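Side-chain contacts in HIAXHD3 (Humicola insolens, PDB 3ZXK), which probably removes alpha-L-arabinofuranose side chains from arabinoxylan as a family 43 glycoside hydrolase: residues L427-E431 and D432-T436; R89-R92 and S93-R96; R328-E331 and H332-W335. All coordinates share one frame; numbering follows the deposited sequence.

Contact 1. Residues L427-E431 and D432-T436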
loop_
_atom_site.group_PDB
_atom_site.type_symbol
_atom_site.label_atom_id
_atom_site.label_comp_id
_atom_site.label_asym_id
_atom_site.label_seq_id
_atom_site.Cartn_x
_atom_site.Cartn_y
_atom_site.Cartn_z
ATOM N N LEU A 427 15.414 -13.423 10.445
ATOM C CA LEU A 427 14.183 -13.993 9.891
ATOM C C LEU A 427 14.181 -13.670 8.410
ATOM O O LEU A 427 14.155 -12.503 8.035
ATOM C CB LEU A 427 12.960 -13.362 10.553
ATOM C CG LEU A 427 12.730 -13.546 12.060
ATOM C CD1 LEU A 427 11.860 -12.438 12.634
ATOM C CD2 LEU A 427 12.130 -14.924 12.307
ATOM N N ARG A 428 14.230 -14.684 7.560
ATOM C CA ARG A 428 14.430 -14.434 6.125
ATOM C C ARG A 428 13.579 -15.347 5.260
ATOM O O ARG A 428 13.513 -16.560 5.512
ATOM C CB ARG A 428 15.896 -14.667 5.718
ATOM C CG ARG A 428 16.900 -13.718 6.349
ATOM C CD ARG A 428 18.309 -13.966 5.847
ATOM N NE ARG A 428 18.873 -15.252 6.242
ATOM C CZ ARG A 428 19.102 -16.271 5.413
ATOM N NH1 ARG A 428 18.803 -16.170 4.124
ATOM N NH2 ARG A 428 19.617 -17.404 5.873
ATOM N N LEU A 429 12.986 -14.765 4.219
ATOM C CA LEU A 429 12.413 -15.515 3.095
ATOM C C LEU A 429 13.436 -15.557 1.985
ATOM O O LEU A 429 14.176 -14.597 1.798
ATOM C CB LEU A 429 11.182 -14.803 2.542
ATOM C CG LEU A 429 9.949 -14.733 3.421
ATOM C CD1 LEU A 429 8.838 -13.916 2.768
ATOM C CD2 LEU A 429 9.479 -16.150 3.779
ATOM N N ASN A 430 13.425 -16.639 1.211
ATOM C CA ASN A 430 14.243 -16.753 0.011
ATOM C C ASN A 430 13.530 -16.015 -1.126
ATOM O O ASN A 430 12.383 -16.326 -1.417
ATOM C CB ASN A 430 14.362 -18.235 -0.321
ATOM C CG ASN A 430 15.308 -18.533 -1.475
ATOM O OD1 ASN A 430 15.724 -17.665 -2.240
ATOM N ND2 ASN A 430 15.639 -19.804 -1.604
ATOM N N GLU A 431 14.190 -15.042 -1.762
ATOM C CA GLU A 431 13.560 -14.273 -2.849
ATOM C C GLU A 431 13.214 -15.129 -4.059
ATOM O O GLU A 431 12.388 -14.733 -4.885
ATOM C CB GLU A 431 14.479 -13.145 -3.314
ATOM C CG GLU A 431 14.886 -12.156 -2.232
ATOM C CD GLU A 431 15.715 -11.031 -2.828
ATOM O OE1 GLU A 431 16.533 -11.309 -3.744
ATOM O OE2 GLU A 431 15.537 -9.880 -2.402
ATOM N N ASP A 432 13.868 -16.284 -4.176
ATOM C CA ASP A 432 13.516 -17.253 -5.208
ATOM C C ASP A 432 12.457 -18.205 -4.673
ATOM O O ASP A 432 12.773 -19.291 -4.168
ATOM C CB ASP A 432 14.736 -18.039 -5.671
ATOM C CG ASP A 432 14.522 -18.709 -7.020
ATOM O OD1 ASP A 432 13.361 -18.832 -7.462
ATOM O OD2 ASP A 432 15.520 -19.096 -7.658
ATOM N N GLY A 433 11.208 -17.771 -4.771
ATOM C CA GLY A 433 10.056 -18.611 -4.454
ATOM C C GLY A 433 9.361 -18.262 -3.161
ATOM O O GLY A 433 8.266 -18.756 -2.915
ATOM N N TRP A 434 10.001 -17.458 -2.309
ATOM C CA TRP A 434 9.416 -17.004 -1.022
ATOM C C TRP A 434 9.131 -18.065 0.006
ATOM O O TRP A 434 8.232 -17.877 0.876
ATOM C CB TRP A 434 8.174 -16.147 -1.257
ATOM C CG TRP A 434 8.470 -15.076 -2.249
ATOM C CD1 TRP A 434 7.991 -14.956 -3.550
ATOM C CD2 TRP A 434 9.394 -13.946 -2.075
ATOM N NE1 TRP A 434 8.511 -13.840 -4.148
ATOM C CE2 TRP A 434 9.370 -13.200 -3.330
ATOM C CE3 TRP A 434 10.209 -13.499 -1.034
ATOM C CZ2 TRP A 434 10.112 -12.029 -3.509
ATOM C CZ3 TRP A 434 10.968 -12.334 -1.229
ATOM C CH2 TRP A 434 10.916 -11.618 -2.442
ATOM N N ARG A 435 9.888 -19.172 -0.063
ATOM C CA ARG A 435 9.943 -20.121 1.050
ATOM C C ARG A 435 10.845 -19.589 2.152
ATOM O O ARG A 435 11.732 -18.781 1.912
ATOM C CB ARG A 435 10.418 -21.485 0.565
ATOM C CG ARG A 435 9.358 -22.196 -0.251
ATOM C CD ARG A 435 9.901 -23.385 -1.023
ATOM N NE ARG A 435 8.897 -23.886 -1.968
ATOM C CZ ARG A 435 8.573 -23.297 -3.122
ATOM N NH1 ARG A 435 9.166 -22.165 -3.506
ATOM N NH2 ARG A 435 7.644 -23.841 -3.896
ATOM N N THR A 436 10.590 -19.994 3.379
ATOM C CA THR A 436 11.440 -19.568 4.483
ATOM C C THR A 436 12.899 -20.043 4.335
ATOM O O THR A 436 13.172 -21.223 4.094
ATOM C CB THR A 436 10.828 -20.002 5.837
ATOM O OG1 THR A 436 9.534 -19.422 5.969
ATOM C CG2 THR A 436 11.655 -19.501 7.003
#
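L429 and T436 face each other as an antiparallel non-hydrogen-bonded pair, beyond which N430 N makes an almost perfectly straight 2.8 Å hydrogen bond to R435 O and W434 N closes back on N430 O, also at 2.8 Å. The N430 side chain tightens this loop further. With CG anti to the backbone N (chi1 -174°), its amide lies alongside D432, and OD1 accepts D432 N at 3.0 Å, the donor standing above the carbonyl plane. That bond makes an Asx turn inside the beta hairpin that joins strands 418-429 and 436-448, the latter at the border of a sheet in the C-terminal concanavalin A-like domain. G433, whose backbone angles call for glycine, lets the chain swing round so that the W434 indole folds back under E431. E431 CA sits over the six-membered ring, 3.8 Å from its centroid in a CH-pi contact, while CB and CG rest near CH2 and CZ3; the carboxylate continues to S501. L429 crosses the indole at about a right angle, its CB meeting the ring edge at CE3 (3.9 Å). Its CD2 lies 3.6 Å from W434 O, a carbonyl buried here without a polar partner.

Contact 2. Residues R89-R92 and S93-R96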
loop_
_atom_site.group_PDB
_atom_site.type_symbol
_atom_site.label_atom_id
_atom_site.label_comp_id
_atom_site.label_asym_id
_atom_site.label_seq_id
_atom_site.Cartn_x
_atom_site.Cartn_y
_atom_site.Cartn_z
ATOM N N ARG A 89 -12.105 3.611 -10.809
ATOM C CA ARG A 89 -12.754 4.847 -11.307
ATOM C C ARG A 89 -14.132 4.971 -10.703
ATOM O O ARG A 89 -14.716 3.992 -10.269
ATOM C CB ARG A 89 -12.870 4.913 -12.852
ATOM C CG ARG A 89 -11.544 4.959 -13.633
ATOM C CD ARG A 89 -10.881 6.333 -13.542
ATOM N NE ARG A 89 -9.495 6.352 -13.999
ATOM C CZ ARG A 89 -9.080 6.711 -15.221
ATOM N NH1 ARG A 89 -9.928 7.092 -16.193
ATOM N NH2 ARG A 89 -7.785 6.677 -15.481
ATOM N N TYR A 90 -14.649 6.191 -10.678
ATOM C CA TYR A 90 -16.004 6.427 -10.200
ATOM C C TYR A 90 -16.954 6.641 -11.387
ATOM O O TYR A 90 -16.695 7.488 -12.261
ATOM C CB TYR A 90 -15.998 7.686 -9.348
ATOM C CG TYR A 90 -17.356 8.130 -8.892
ATOM C CD1 TYR A 90 -18.104 7.371 -7.977
ATOM C CD2 TYR A 90 -17.884 9.330 -9.349
ATOM C CE1 TYR A 90 -19.358 7.806 -7.541
ATOM C CE2 TYR A 90 -19.129 9.766 -8.950
ATOM C CZ TYR A 90 -19.860 9.012 -8.032
ATOM O OH TYR A 90 -21.102 9.486 -7.628
ATOM N N ARG A 91 -18.039 5.878 -11.402
ATOM C CA ARG A 91 -19.011 5.949 -12.484
ATOM C C ARG A 91 -20.137 6.852 -12.032
ATOM O O ARG A 91 -20.894 6.500 -11.129
ATOM C CB ARG A 91 -19.541 4.555 -12.803
ATOM C CG ARG A 91 -20.174 4.468 -14.178
ATOM C CD ARG A 91 -20.628 3.057 -14.474
ATOM N NE ARG A 91 -20.925 2.925 -15.907
ATOM C CZ ARG A 91 -21.300 1.791 -16.489
ATOM N NH1 ARG A 91 -21.476 0.673 -15.765
ATOM N NH2 ARG A 91 -21.513 1.759 -17.795
ATOM N N ARG A 92 -20.256 8.016 -12.676
ATOM C CA ARG A 92 -21.310 8.975 -12.312
ATOM C C ARG A 92 -22.723 8.448 -12.553
ATOM O O ARG A 92 -23.623 8.693 -11.740
ATOM C CB ARG A 92 -21.123 10.298 -13.058
ATOM C CG ARG A 92 -20.100 11.212 -12.404
ATOM C CD ARG A 92 -18.691 10.676 -12.447
ATOM N NE ARG A 92 -17.763 11.760 -12.105
ATOM C CZ ARG A 92 -16.449 11.627 -12.067
ATOM N NH1 ARG A 92 -15.897 10.437 -12.302
ATOM N NH2 ARG A 92 -15.696 12.677 -11.772
ATOM N N SER A 93 -22.918 7.712 -13.643
ATOM C CA SER A 93 -24.290 7.342 -14.043
ATOM C C SER A 93 -25.019 6.481 -13.011
ATOM O O SER A 93 -26.240 6.593 -12.869
ATOM C CB SER A 93 -24.301 6.664 -15.403
ATOM O OG SER A 93 -23.594 5.446 -15.334
ATOM N N ASN A 94 -24.274 5.650 -12.279
ATOM C CA ASN A 94 -24.908 4.877 -11.215
ATOM C C ASN A 94 -24.275 5.092 -9.843
ATOM O O ASN A 94 -24.489 4.284 -8.947
ATOM C CB ASN A 94 -24.963 3.376 -11.570
ATOM C CG ASN A 94 -23.585 2.782 -11.723
ATOM O OD1 ASN A 94 -22.584 3.498 -11.688
ATOM N ND2 ASN A 94 -23.524 1.477 -11.850
ATOM N N ASP A 95 -23.551 6.208 -9.659
ATOM C CA ASP A 95 -22.924 6.532 -8.365
ATOM C C ASP A 95 -22.200 5.332 -7.723
ATOM O O ASP A 95 -22.434 4.985 -6.557
ATOM C CB ASP A 95 -24.004 7.102 -7.407
ATOM C CG ASP A 95 -23.454 7.467 -6.020
ATOM O OD1 ASP A 95 -22.295 7.936 -5.880
ATOM O OD2 ASP A 95 -24.195 7.275 -5.043
ATOM N N ARG A 96 -21.313 4.716 -8.492
ATOM C CA ARG A 96 -20.638 3.496 -8.088
ATOM C C ARG A 96 -19.152 3.552 -8.421
ATOM O O ARG A 96 -18.760 3.939 -9.544
ATOM C CB ARG A 96 -21.306 2.295 -8.777
ATOM C CG ARG A 96 -20.705 0.939 -8.437
ATOM C CD ARG A 96 -21.643 -0.192 -8.845
ATOM N NE ARG A 96 -22.934 -0.075 -8.169
ATOM C CZ ARG A 96 -23.232 -0.582 -6.975
ATOM N NH1 ARG A 96 -22.340 -1.302 -6.289
ATOM N NH2 ARG A 96 -24.445 -0.389 -6.477
#
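Y90 and D95 both place CG opposite the backbone N (chi1 174° and 180°), which sends the tyrosine hydroxyl and the aspartate carboxylate to meet. Y90 OH donates to D95 OD1 at 2.6 Å, approaching on the anti side and 26° out of the carboxylate plane; L118 N also bonds to the hydroxyl, and N116 N to D95 OD2. R91 runs extended from CG to NE past the N94 amide, whose ND2 bonds Y98 OH and whose OD1 rests against R91 CB and CD, each 3.4 Å away. D152 takes both R91 NE, in a salt bridge, and S93 OG, while R91 NH2 bonds P170 O. A type I turn from R92 to D95 leads into a G1 beta bulge, in which D95 and R96 face R91; R91 N reaches R96 O at 2.8 Å and R96 N returns to R91 O at 3.2 Å. R92 bends at its second torsion, NH1 turning back to Y90 O at 3.1 Å and NH2 bonding R24 O. The hairpin joins strands 87-91 and 96-103 in one blade of the family 43 five-bladed beta-propeller; Y90 packs on F23 and V25 of strand 21-25 and R91 on I148 of strand 145-148, in two other blades.

Contact 3. Residues R328-E331 and H332-W335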
loop_
_atom_site.group_PDB
_atom_site.type_symbol
_atom_site.label_atom_id
_atom_site.label_comp_id
_atom_site.label_asym_id
_atom_site.label_seq_id
_atom_site.Cartn_x
_atom_site.Cartn_y
_atom_site.Cartn_z
ATOM N N ARG A 328 -14.315 -1.251 14.172
ATOM C CA ARG A 328 -13.540 -1.464 12.959
ATOM C C ARG A 328 -12.147 -0.930 13.149
ATOM O O ARG A 328 -11.939 -0.018 13.932
ATOM C CB ARG A 328 -14.182 -0.701 11.800
ATOM C CG ARG A 328 -15.620 -1.070 11.498
ATOM C CD ARG A 328 -16.219 -0.100 10.487
ATOM N NE ARG A 328 -15.381 0.060 9.295
ATOM C CZ ARG A 328 -15.428 -0.725 8.216
ATOM N NH1 ARG A 328 -16.274 -1.751 8.156
ATOM N NH2 ARG A 328 -14.618 -0.485 7.191
ATOM N N PHE A 329 -11.191 -1.470 12.396
ATOM C CA PHE A 329 -9.846 -0.926 12.355
ATOM C C PHE A 329 -9.829 0.412 11.621
ATOM O O PHE A 329 -10.617 0.653 10.687
ATOM C CB PHE A 329 -8.876 -1.886 11.644
ATOM C CG PHE A 329 -8.531 -3.121 12.434
ATOM C CD1 PHE A 329 -7.748 -3.042 13.583
ATOM C CD2 PHE A 329 -8.964 -4.372 12.005
ATOM C CE1 PHE A 329 -7.430 -4.174 14.308
ATOM C CE2 PHE A 329 -8.636 -5.509 12.720
ATOM C CZ PHE A 329 -7.853 -5.413 13.872
ATOM N N SER A 330 -8.907 1.276 12.016
ATOM C CA SER A 330 -8.584 2.421 11.186
ATOM C C SER A 330 -8.073 1.936 9.822
ATOM O O SER A 330 -7.684 0.760 9.643
ATOM C CB SER A 330 -7.512 3.277 11.865
ATOM O OG SER A 330 -6.237 2.805 11.500
ATOM N N GLU A 331 -8.020 2.858 8.866
ATOM C CA GLU A 331 -7.678 2.510 7.498
ATOM C C GLU A 331 -6.182 2.271 7.347
ATOM O O GLU A 331 -5.727 1.863 6.289
ATOM C CB GLU A 331 -8.163 3.630 6.566
ATOM C CG GLU A 331 -9.677 3.655 6.395
ATOM C CD GLU A 331 -10.170 2.345 5.793
ATOM O OE1 GLU A 331 -9.563 1.887 4.786
ATOM O OE2 GLU A 331 -11.151 1.756 6.317
ATOM N N HIS A 332 -5.418 2.475 8.419
ATOM C CA HIS A 332 -3.960 2.253 8.346
ATOM C C HIS A 332 -3.533 0.800 8.496
ATOM O O HIS A 332 -2.414 0.434 8.109
ATOM C CB HIS A 332 -3.237 3.082 9.407
ATOM C CG HIS A 332 -3.448 4.552 9.260
ATOM N ND1 HIS A 332 -2.777 5.299 8.360
ATOM C CD2 HIS A 332 -4.328 5.408 9.906
ATOM C CE1 HIS A 332 -3.212 6.558 8.418
ATOM N NE2 HIS A 332 -4.168 6.627 9.363
ATOM N N TRP A 333 -4.394 -0.054 9.039
ATOM C CA TRP A 333 -3.991 -1.431 9.350
ATOM C C TRP A 333 -4.349 -2.400 8.278
ATOM O O TRP A 333 -5.443 -2.321 7.676
ATOM C CB TRP A 333 -4.666 -1.890 10.619
ATOM C CG TRP A 333 -4.277 -1.112 11.836
ATOM C CD1 TRP A 333 -5.043 -0.174 12.531
ATOM C CD2 TRP A 333 -3.038 -1.243 12.590
ATOM N NE1 TRP A 333 -4.352 0.290 13.637
ATOM C CE2 TRP A 333 -3.131 -0.312 13.711
ATOM C CE3 TRP A 333 -1.885 -1.993 12.437
ATOM C CZ2 TRP A 333 -2.105 -0.182 14.652
ATOM C CZ3 TRP A 333 -0.861 -1.860 13.383
ATOM C CH2 TRP A 333 -0.974 -0.967 14.467
ATOM N N GLU A 334 -3.420 -3.330 8.041
ATOM C CA GLU A 334 -3.654 -4.453 7.131
ATOM C C GLU A 334 -2.978 -5.688 7.666
ATOM O O GLU A 334 -1.824 -5.637 8.130
ATOM C CB GLU A 334 -3.086 -4.166 5.723
ATOM C CG GLU A 334 -3.769 -3.030 4.943
ATOM C CD GLU A 334 -2.953 -2.427 3.814
ATOM O OE1 GLU A 334 -1.859 -2.933 3.450
ATOM O OE2 GLU A 334 -3.420 -1.410 3.248
ATOM N N TRP A 335 -3.677 -6.808 7.604
ATOM C CA TRP A 335 -3.104 -8.070 8.036
ATOM C C TRP A 335 -2.162 -8.627 6.997
ATOM O O TRP A 335 -2.324 -8.337 5.818
ATOM C CB TRP A 335 -4.213 -9.081 8.217
ATOM C CG TRP A 335 -5.270 -8.731 9.216
ATOM C CD1 TRP A 335 -6.533 -8.214 8.968
ATOM C CD2 TRP A 335 -5.210 -8.970 10.655
ATOM N NE1 TRP A 335 -7.233 -8.070 10.149
ATOM C CE2 TRP A 335 -6.487 -8.503 11.196
ATOM C CE3 TRP A 335 -4.227 -9.454 11.534
ATOM C CZ2 TRP A 335 -6.782 -8.584 12.546
ATOM C CZ3 TRP A 335 -4.531 -9.522 12.898
ATOM C CH2 TRP A 335 -5.788 -9.095 13.390
HETATM O O HOH W 1 -7.794 -1.324 7.728
#
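S330 meets H332 and W333 through a short side chain. From CB, which lies 4.1 Å from H332 N, OG swings between the backbone N and the carbonyl carbon (chi1 88°) and accepts H332 N at 3.2 Å, an ST turn. The same oxygen comes near the plane of the imidazole at its CD2 edge, and lies 3.4 Å from W333 CD1. Without the hydroxyl, as with an alanine at this position, H332 N would probably lose this acceptor and a small gap would open beside W333 CD1. The backbone makes a type I turn from S330 to W333 whose closing bond, W333 N to S330 O, is weak; a water bridges the turn beside it, donating to S330 O (2.8 Å) and W333 O (2.6 Å). The F329 side chain crosses those of W333 and W335 at about a right angle. Its CD1 approaches W333 CD1 at 4.1 Å, ring planes 56° apart, whereas CE2 and CZ press on W335 CZ2, planes 82° apart. This aromatic cluster covers L372 of strand 372-375, next to strand 334-336 in one sheet of the concanavalin A-like sandwich, and reaches L354 and L356 of strand 354-357 in the other.

Contact 1 is a surface hairpin, whereas contacts 2 and 3 are partly buried. Contacts 1 and 3 belong to the same sheet, made mostly of C-terminal domain strands and extended by strand 38-39, but touch different strands, their centres about 26 Å apart. Contact 2 lies in the propeller, about 42 Å from contact 1 between centres, across the middle of the chain. Their chemistry follows their places: contact 2 relies on charged and hydroxyl groups tied to other parts of the propeller, contact 3 on aromatic rings packed between the two sheets, with a serine hydroxyl at the turn, and contact 1 on one indole folded under its own loop, about 9 Å from a bound xylose. Contact 3 also touches the propeller, since E331 and E334 both bond H58.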